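Local atomic coordinates of MgGH51 (Meripilus giganteus, PDB entry 6ZQ0), a protein that probably removes terminal alpha-L-arabinofuranosyl residues from arabinose-bearing plant polysaccharides such as arabinoxylan, as a fungal family GH51 arabinofuranosidase. Residues A[402-407]-A[438-443]; A[477-482]-A[491-496]. One frame throughout, in Å; residues are numbered along the deposited sequence.

Interaction 1 (A[402-407]-A[438-443]); sequences YQTPTW and NDLFGT. With LXE ([(1~{S},2~{S},3~{S},4~{S})-2-(hydroxymethyl)-3,4-bis(oxidanyl)cyclopentyl]azanium), chain G.
The Phe441 ring meets the foot of Tyr402: its CE1 lies 3.9 Å from Tyr402 CB, approaching obliquely. One face of the Phe441 ring carries CB of its neighbour Leu440, offset toward the rim. The indole face of Trp407 likewise carries Gln403 CG near its rim, 3.3 Å above the plane. In the (beta/alpha)8 barrel expected of a GH51 enzyme, residues 402-407 run from the end of strand 396-403 into helix 405-410, while 438-443 belong to the loop after the next strand, 424-432.

Leucine suits the middle of the contact because its branched end spreads two methyl groups over Gln403 and its neighbours. CD1 of Leu440 rests against Tyr402 O and the amide of Gln403, 3.7 Å from NE2, and CD2 of Leu440 lies 3.8 Å from Thr404 CG2. The glutamine chain bends at chi2 (-63°), folding its amide back on the chain, where OE1 of Gln403 accepts the N-H of the next residue, Thr404, at 2.9 Å from a donor N tilted 24° out of the carbonyl plane. Threonine fits the N-cap of the helix: OG1 of Thr404 accepts the amide of Trp407, leaving the methyl for Leu440. Tyr402 combines a greasy ring with a polar end at the ligand site, where its hydroxyl also bonds Glu429 and lies 2.8 Å from O5' of the aminocyclopentitol ligand, a hydrogen bond.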
loop_
_atom_site.group_PDB
_atom_site.type_symbol
_atom_site.label_atom_id
_atom_site.label_comp_id
_atom_site.label_asym_id
_atom_site.label_seq_id
_atom_site.Cartn_x
_atom_site.Cartn_y
_atom_site.Cartn_z
ATOM N N TYR A 402 6.700 -9.302 -14.026
ATOM C CA TYR A 402 5.729 -8.470 -14.774
ATOM C C TYR A 402 5.750 -9.017 -16.186
ATOM O O TYR A 402 6.853 -9.137 -16.757
ATOM C CB TYR A 402 6.104 -6.998 -14.707
ATOM C CG TYR A 402 5.933 -6.419 -13.329
ATOM C CD1 TYR A 402 4.683 -6.256 -12.769
ATOM C CD2 TYR A 402 7.035 -6.093 -12.550
ATOM C CE1 TYR A 402 4.520 -5.726 -11.497
ATOM C CE2 TYR A 402 6.881 -5.582 -11.277
ATOM C CZ TYR A 402 5.615 -5.353 -10.769
ATOM O OH TYR A 402 5.481 -4.851 -9.509
ATOM N N GLN A 403 4.601 -9.425 -16.702
ATOM C CA GLN A 403 4.580 -10.132 -18.008
ATOM C C GLN A 403 3.178 -9.977 -18.600
ATOM O O GLN A 403 2.337 -9.230 -18.014
ATOM C CB GLN A 403 4.984 -11.594 -17.789
ATOM C CG GLN A 403 6.371 -11.960 -18.337
ATOM C CD GLN A 403 6.468 -11.803 -19.840
ATOM O OE1 GLN A 403 5.477 -11.741 -20.547
ATOM N NE2 GLN A 403 7.693 -11.761 -20.351
ATOM N N THR A 404 2.900 -10.661 -19.701
ATOM C CA THR A 404 1.593 -10.594 -20.370
ATOM C C THR A 404 0.621 -11.544 -19.701
ATOM O O THR A 404 1.042 -12.522 -19.072
ATOM C CB THR A 404 1.727 -10.977 -21.848
ATOM O OG1 THR A 404 2.079 -12.362 -21.904
ATOM C CG2 THR A 404 2.729 -10.115 -22.572
ATOM N N PRO A 405 -0.709 -11.320 -19.826
ATOM C CA PRO A 405 -1.672 -12.274 -19.292
ATOM C C PRO A 405 -1.378 -13.700 -19.763
ATOM O O PRO A 405 -1.508 -14.651 -19.001
ATOM C CB PRO A 405 -2.990 -11.758 -19.897
ATOM C CG PRO A 405 -2.771 -10.263 -19.986
ATOM C CD PRO A 405 -1.343 -10.157 -20.462
ATOM N N THR A 406 -1.054 -13.824 -21.058
ATOM C CA THR A 406 -0.713 -15.118 -21.672
ATOM C C THR A 406 0.486 -15.736 -20.948
ATOM O O THR A 406 0.415 -16.959 -20.611
ATOM C CB THR A 406 -0.507 -14.954 -23.191
ATOM O OG1 THR A 406 -1.771 -14.570 -23.734
ATOM C CG2 THR A 406 -0.023 -16.231 -23.838
ATOM N N TRP A 407 1.537 -14.962 -20.709
ATOM C CA TRP A 407 2.724 -15.491 -20.012
ATOM C C TRP A 407 2.275 -16.128 -18.698
ATOM O O TRP A 407 2.708 -17.223 -18.410
ATOM C CB TRP A 407 3.782 -14.410 -19.797
ATOM C CG TRP A 407 5.009 -14.943 -19.116
ATOM C CD1 TRP A 407 6.169 -15.309 -19.730
ATOM C CD2 TRP A 407 5.208 -15.201 -17.708
ATOM N NE1 TRP A 407 7.065 -15.770 -18.808
ATOM C CE2 TRP A 407 6.512 -15.728 -17.558
ATOM C CE3 TRP A 407 4.445 -15.030 -16.557
ATOM C CZ2 TRP A 407 7.033 -16.103 -16.324
ATOM C CZ3 TRP A 407 4.948 -15.423 -15.335
ATOM C CH2 TRP A 407 6.235 -15.956 -15.213
ATOM N N ASN A 438 6.675 -7.442 -26.388
ATOM C CA ASN A 438 7.901 -6.726 -26.874
ATOM C C ASN A 438 8.193 -5.430 -26.131
ATOM O O ASN A 438 9.271 -4.860 -26.339
ATOM C CB ASN A 438 7.750 -6.273 -28.322
ATOM C CG ASN A 438 7.549 -7.472 -29.200
ATOM O OD1 ASN A 438 8.281 -8.449 -29.065
ATOM N ND2 ASN A 438 6.517 -7.437 -30.020
ATOM N N ASP A 439 7.254 -4.975 -25.308
ATOM C CA ASP A 439 7.288 -3.626 -24.695
ATOM C C ASP A 439 6.330 -3.681 -23.503
ATOM O O ASP A 439 5.197 -3.179 -23.584
ATOM C CB ASP A 439 6.871 -2.559 -25.709
ATOM C CG ASP A 439 7.139 -1.146 -25.237
ATOM O OD1 ASP A 439 7.957 -0.970 -24.288
ATOM O OD2 ASP A 439 6.583 -0.227 -25.858
ATOM N N LEU A 440 6.718 -4.467 -22.527
ATOM C CA LEU A 440 5.893 -4.735 -21.335
ATOM C C LEU A 440 5.696 -3.427 -20.567
ATOM O O LEU A 440 4.662 -3.294 -19.935
ATOM C CB LEU A 440 6.646 -5.752 -20.486
ATOM C CG LEU A 440 6.711 -7.170 -21.052
ATOM C CD1 LEU A 440 7.633 -8.047 -20.202
ATOM C CD2 LEU A 440 5.324 -7.789 -21.079
ATOM N N PHE A 441 6.706 -2.555 -20.547
ATOM C CA PHE A 441 6.777 -1.380 -19.640
ATOM C C PHE A 441 6.504 -0.100 -20.418
ATOM O O PHE A 441 6.813 0.962 -19.903
ATOM C CB PHE A 441 8.122 -1.350 -18.918
ATOM C CG PHE A 441 8.396 -2.619 -18.147
ATOM C CD1 PHE A 441 7.808 -2.837 -16.923
ATOM C CD2 PHE A 441 9.227 -3.601 -18.655
ATOM C CE1 PHE A 441 8.073 -3.997 -16.211
ATOM C CE2 PHE A 441 9.488 -4.769 -17.955
ATOM C CZ PHE A 441 8.883 -4.978 -16.740
ATOM N N GLY A 442 5.937 -0.201 -21.614
ATOM C CA GLY A 442 5.699 0.964 -22.472
ATOM C C GLY A 442 4.352 1.611 -22.207
ATOM O O GLY A 442 3.810 1.515 -21.077
ATOM N N THR A 443 3.808 2.198 -23.254
ATOM C CA THR A 443 2.615 3.059 -23.198
ATOM C C THR A 443 1.376 2.193 -23.266
ATOM O O THR A 443 1.397 1.064 -23.850
ATOM C CB THR A 443 2.593 4.086 -24.348
ATOM O OG1 THR A 443 2.487 3.371 -25.588
ATOM C CG2 THR A 443 3.808 4.978 -24.314
HETATM C "C1'" LXE G . 9.296 -3.516 -8.703
HETATM C "C2'" LXE G . 9.748 -2.514 -7.668
HETATM O "O2'" LXE G . 10.265 -3.047 -6.442
HETATM C "C3'" LXE G . 8.513 -1.667 -7.390
HETATM O "O3'" LXE G . 8.872 -0.452 -6.675
HETATM C "C4'" LXE G . 7.870 -1.511 -8.776
HETATM C "C5'" LXE G . 6.332 -1.358 -8.874
HETATM O "O5'" LXE G . 5.606 -2.414 -8.232
HETATM C "C6'" LXE G . 8.337 -2.758 -9.548
HETATM N "N1'" LXE G . 9.021 -2.487 -10.816
#

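Interaction 2 (A[477-482]-A[491-496]); sequences ASYAPL and WTPDLV. With LXE ([(1~{S},2~{S},3~{S},4~{S})-2-(hydroxymethyl)-3,4-bis(oxidanyl)cyclopentyl]azanium), chain G.
Pro481 and Pro493 each follow a cis peptide bond, an uncommon pairing, and they touch where Pro481 CD comes within 3.5 Å of Pro493 O. Proline suits both places because it tolerates the cis form that turns each chain sharply. Between the two turns sits one water, which donates to Ala480 O and Pro493 O and accepts from Trp491 NE1 at 2.8 Å, in the plane of the indole.

The first segment leaves strand 474-479, the last of the (beta/alpha)8 barrel, whose Ala477 pairs with Gly19 beside the first strand; the second is a loop returning over that strand's end. Leu495 N donates to Pro481 O (3.0 Å), and Val496 N to Leu482 O. Tyr479, with CG anti to the backbone N (chi1 -172°), lays its ring against the loop, and Leu495 CD1 sits 3.6 Å from the centroid, 14° off the normal, a CH-pi contact. At the far end, Tyr479 OH abuts Pro493 CG at 3.4 Å.

Replacing Trp491 by an alanine would probably leave the water without its N-H donor and strip the ligand of the flat surface beneath C5'. That ligand carbon lies over the centre of the indole, 4.0 Å above its plane.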
loop_
_atom_site.group_PDB
_atom_site.type_symbol
_atom_site.label_atom_id
_atom_site.label_comp_id
_atom_site.label_asym_id
_atom_site.label_seq_id
_atom_site.Cartn_x
_atom_site.Cartn_y
_atom_site.Cartn_z
ATOM N N ALA A 477 2.604 -14.571 -1.701
ATOM C CA ALA A 477 2.464 -14.022 -3.059
ATOM C C ALA A 477 1.626 -12.755 -3.019
ATOM O O ALA A 477 0.612 -12.757 -2.304
ATOM C CB ALA A 477 1.837 -15.039 -3.935
ATOM N N SER A 478 2.091 -11.696 -3.673
ATOM C CA SER A 478 1.396 -10.393 -3.642
ATOM C C SER A 478 1.479 -9.747 -5.012
ATOM O O SER A 478 2.586 -9.576 -5.552
ATOM C CB SER A 478 1.943 -9.493 -2.589
ATOM O OG SER A 478 3.355 -9.438 -2.628
ATOM N N TYR A 479 0.325 -9.294 -5.513
ATOM C CA TYR A 479 0.237 -8.429 -6.712
ATOM C C TYR A 479 0.974 -7.132 -6.407
ATOM O O TYR A 479 0.953 -6.659 -5.245
ATOM C CB TYR A 479 -1.234 -8.176 -7.001
ATOM C CG TYR A 479 -1.532 -7.470 -8.287
ATOM C CD1 TYR A 479 -1.424 -6.083 -8.384
ATOM C CD2 TYR A 479 -2.010 -8.166 -9.387
ATOM C CE1 TYR A 479 -1.756 -5.431 -9.558
ATOM C CE2 TYR A 479 -2.350 -7.517 -10.560
ATOM C CZ TYR A 479 -2.208 -6.144 -10.654
ATOM O OH TYR A 479 -2.555 -5.478 -11.813
ATOM N N ALA A 480 1.491 -6.476 -7.425
ATOM C CA ALA A 480 2.013 -5.110 -7.221
ATOM C C ALA A 480 1.892 -4.306 -8.499
ATOM O O ALA A 480 2.073 -4.858 -9.582
ATOM C CB ALA A 480 3.452 -5.140 -6.789
ATOM N N PRO A 481 1.725 -2.980 -8.413
ATOM C CA PRO A 481 1.427 -2.289 -7.158
ATOM C C PRO A 481 0.000 -2.519 -6.653
ATOM O O PRO A 481 -0.890 -2.854 -7.377
ATOM C CB PRO A 481 1.598 -0.803 -7.504
ATOM C CG PRO A 481 2.366 -0.795 -8.785
ATOM C CD PRO A 481 1.966 -2.056 -9.499
ATOM N N LEU A 482 -0.189 -2.202 -5.381
ATOM C CA LEU A 482 -1.469 -2.385 -4.699
ATOM C C LEU A 482 -2.419 -1.254 -5.023
ATOM O O LEU A 482 -3.620 -1.520 -5.219
ATOM C CB LEU A 482 -1.170 -2.439 -3.198
ATOM C CG LEU A 482 -2.387 -2.665 -2.299
ATOM C CD1 LEU A 482 -3.048 -3.980 -2.565
ATOM C CD2 LEU A 482 -1.965 -2.625 -0.838
ATOM N N TRP A 491 2.745 4.162 -12.254
ATOM C CA TRP A 491 2.790 2.755 -12.725
ATOM C C TRP A 491 1.364 2.248 -12.841
ATOM O O TRP A 491 0.588 2.512 -11.880
ATOM C CB TRP A 491 3.576 1.918 -11.728
ATOM C CG TRP A 491 3.714 0.491 -12.111
ATOM C CD1 TRP A 491 2.750 -0.462 -12.147
ATOM C CD2 TRP A 491 4.935 -0.149 -12.509
ATOM N NE1 TRP A 491 3.290 -1.661 -12.525
ATOM C CE2 TRP A 491 4.624 -1.496 -12.763
ATOM C CE3 TRP A 491 6.244 0.303 -12.670
ATOM C CZ2 TRP A 491 5.595 -2.419 -13.133
ATOM C CZ3 TRP A 491 7.198 -0.612 -13.048
ATOM C CH2 TRP A 491 6.873 -1.947 -13.284
ATOM N N THR A 492 1.037 1.624 -13.966
ATOM C CA THR A 492 -0.200 0.829 -14.155
ATOM C C THR A 492 0.205 -0.559 -14.635
ATOM O O THR A 492 1.317 -0.759 -15.124
ATOM C CB THR A 492 -1.156 1.517 -15.148
ATOM O OG1 THR A 492 -0.534 1.409 -16.434
ATOM C CG2 THR A 492 -1.427 2.962 -14.789
ATOM N N PRO A 493 -0.675 -1.569 -14.517
ATOM C CA PRO A 493 -1.912 -1.487 -13.759
ATOM C C PRO A 493 -1.728 -1.698 -12.248
ATOM O O PRO A 493 -0.682 -2.117 -11.819
ATOM C CB PRO A 493 -2.702 -2.703 -14.276
ATOM C CG PRO A 493 -1.645 -3.716 -14.549
ATOM C CD PRO A 493 -0.458 -2.919 -15.035
ATOM N N ASP A 494 -2.752 -1.347 -11.482
ATOM C CA ASP A 494 -2.714 -1.371 -10.000
ATOM C C ASP A 494 -3.916 -2.130 -9.477
ATOM O O ASP A 494 -4.974 -2.140 -10.103
ATOM C CB ASP A 494 -2.628 0.048 -9.444
ATOM C CG ASP A 494 -1.466 0.758 -10.108
ATOM O OD1 ASP A 494 -0.322 0.516 -9.690
ATOM O OD2 ASP A 494 -1.708 1.604 -10.983
ATOM N N LEU A 495 -3.790 -2.720 -8.307
ATOM C CA LEU A 495 -4.874 -3.584 -7.815
ATOM C C LEU A 495 -6.136 -2.811 -7.478
ATOM O O LEU A 495 -7.250 -3.300 -7.760
ATOM C CB LEU A 495 -4.381 -4.388 -6.619
ATOM C CG LEU A 495 -5.187 -5.660 -6.403
ATOM C CD1 LEU A 495 -4.920 -6.668 -7.492
ATOM C CD2 LEU A 495 -4.881 -6.260 -5.042
ATOM N N VAL A 496 -5.972 -1.673 -6.831
ATOM C CA VAL A 496 -7.082 -0.876 -6.278
ATOM C C VAL A 496 -6.790 0.567 -6.646
ATOM O O VAL A 496 -5.644 1.038 -6.409
ATOM C CB VAL A 496 -7.211 -1.094 -4.780
ATOM C CG1 VAL A 496 -8.209 -0.122 -4.179
ATOM C CG2 VAL A 496 -7.597 -2.535 -4.461
HETATM C "C1'" LXE G . 9.296 -3.516 -8.703
HETATM C "C2'" LXE G . 9.748 -2.514 -7.668
HETATM O "O2'" LXE G . 10.265 -3.047 -6.442
HETATM C "C3'" LXE G . 8.513 -1.667 -7.390
HETATM O "O3'" LXE G . 8.872 -0.452 -6.675
HETATM C "C4'" LXE G . 7.870 -1.511 -8.776
HETATM C "C5'" LXE G . 6.332 -1.358 -8.874
HETATM O "O5'" LXE G . 5.606 -2.414 -8.232
HETATM C "C6'" LXE G . 8.337 -2.758 -9.548
HETATM N "N1'" LXE G . 9.021 -2.487 -10.816
HETATM O O HOH W 1 1.468 -3.825 -12.203
#

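Interactions 1 and 2 lie 14 Å apart between centres and meet at the aminocyclopentitol, whose ring resembles a furanose. Trp491 of interaction 2 joins them: its CZ2 lies 3.8 Å from Tyr402 CZ, the two ring planes at about 55°, and its CH2 lies 3.8 Å from Phe441 CE1. Tyr402 also reaches across to 477-482, its hydroxyl making a weak hydrogen bond to Ala480 O. The hydroxyl of Tyr402 and the indole of Trp491 approach the ligand from different directions, with Trp491 CH2 3.3 Å from its N1'. Glu23, Asn231, Asn350 and Glu429 supply further hydrogen bonds to it, from other parts of the barrel.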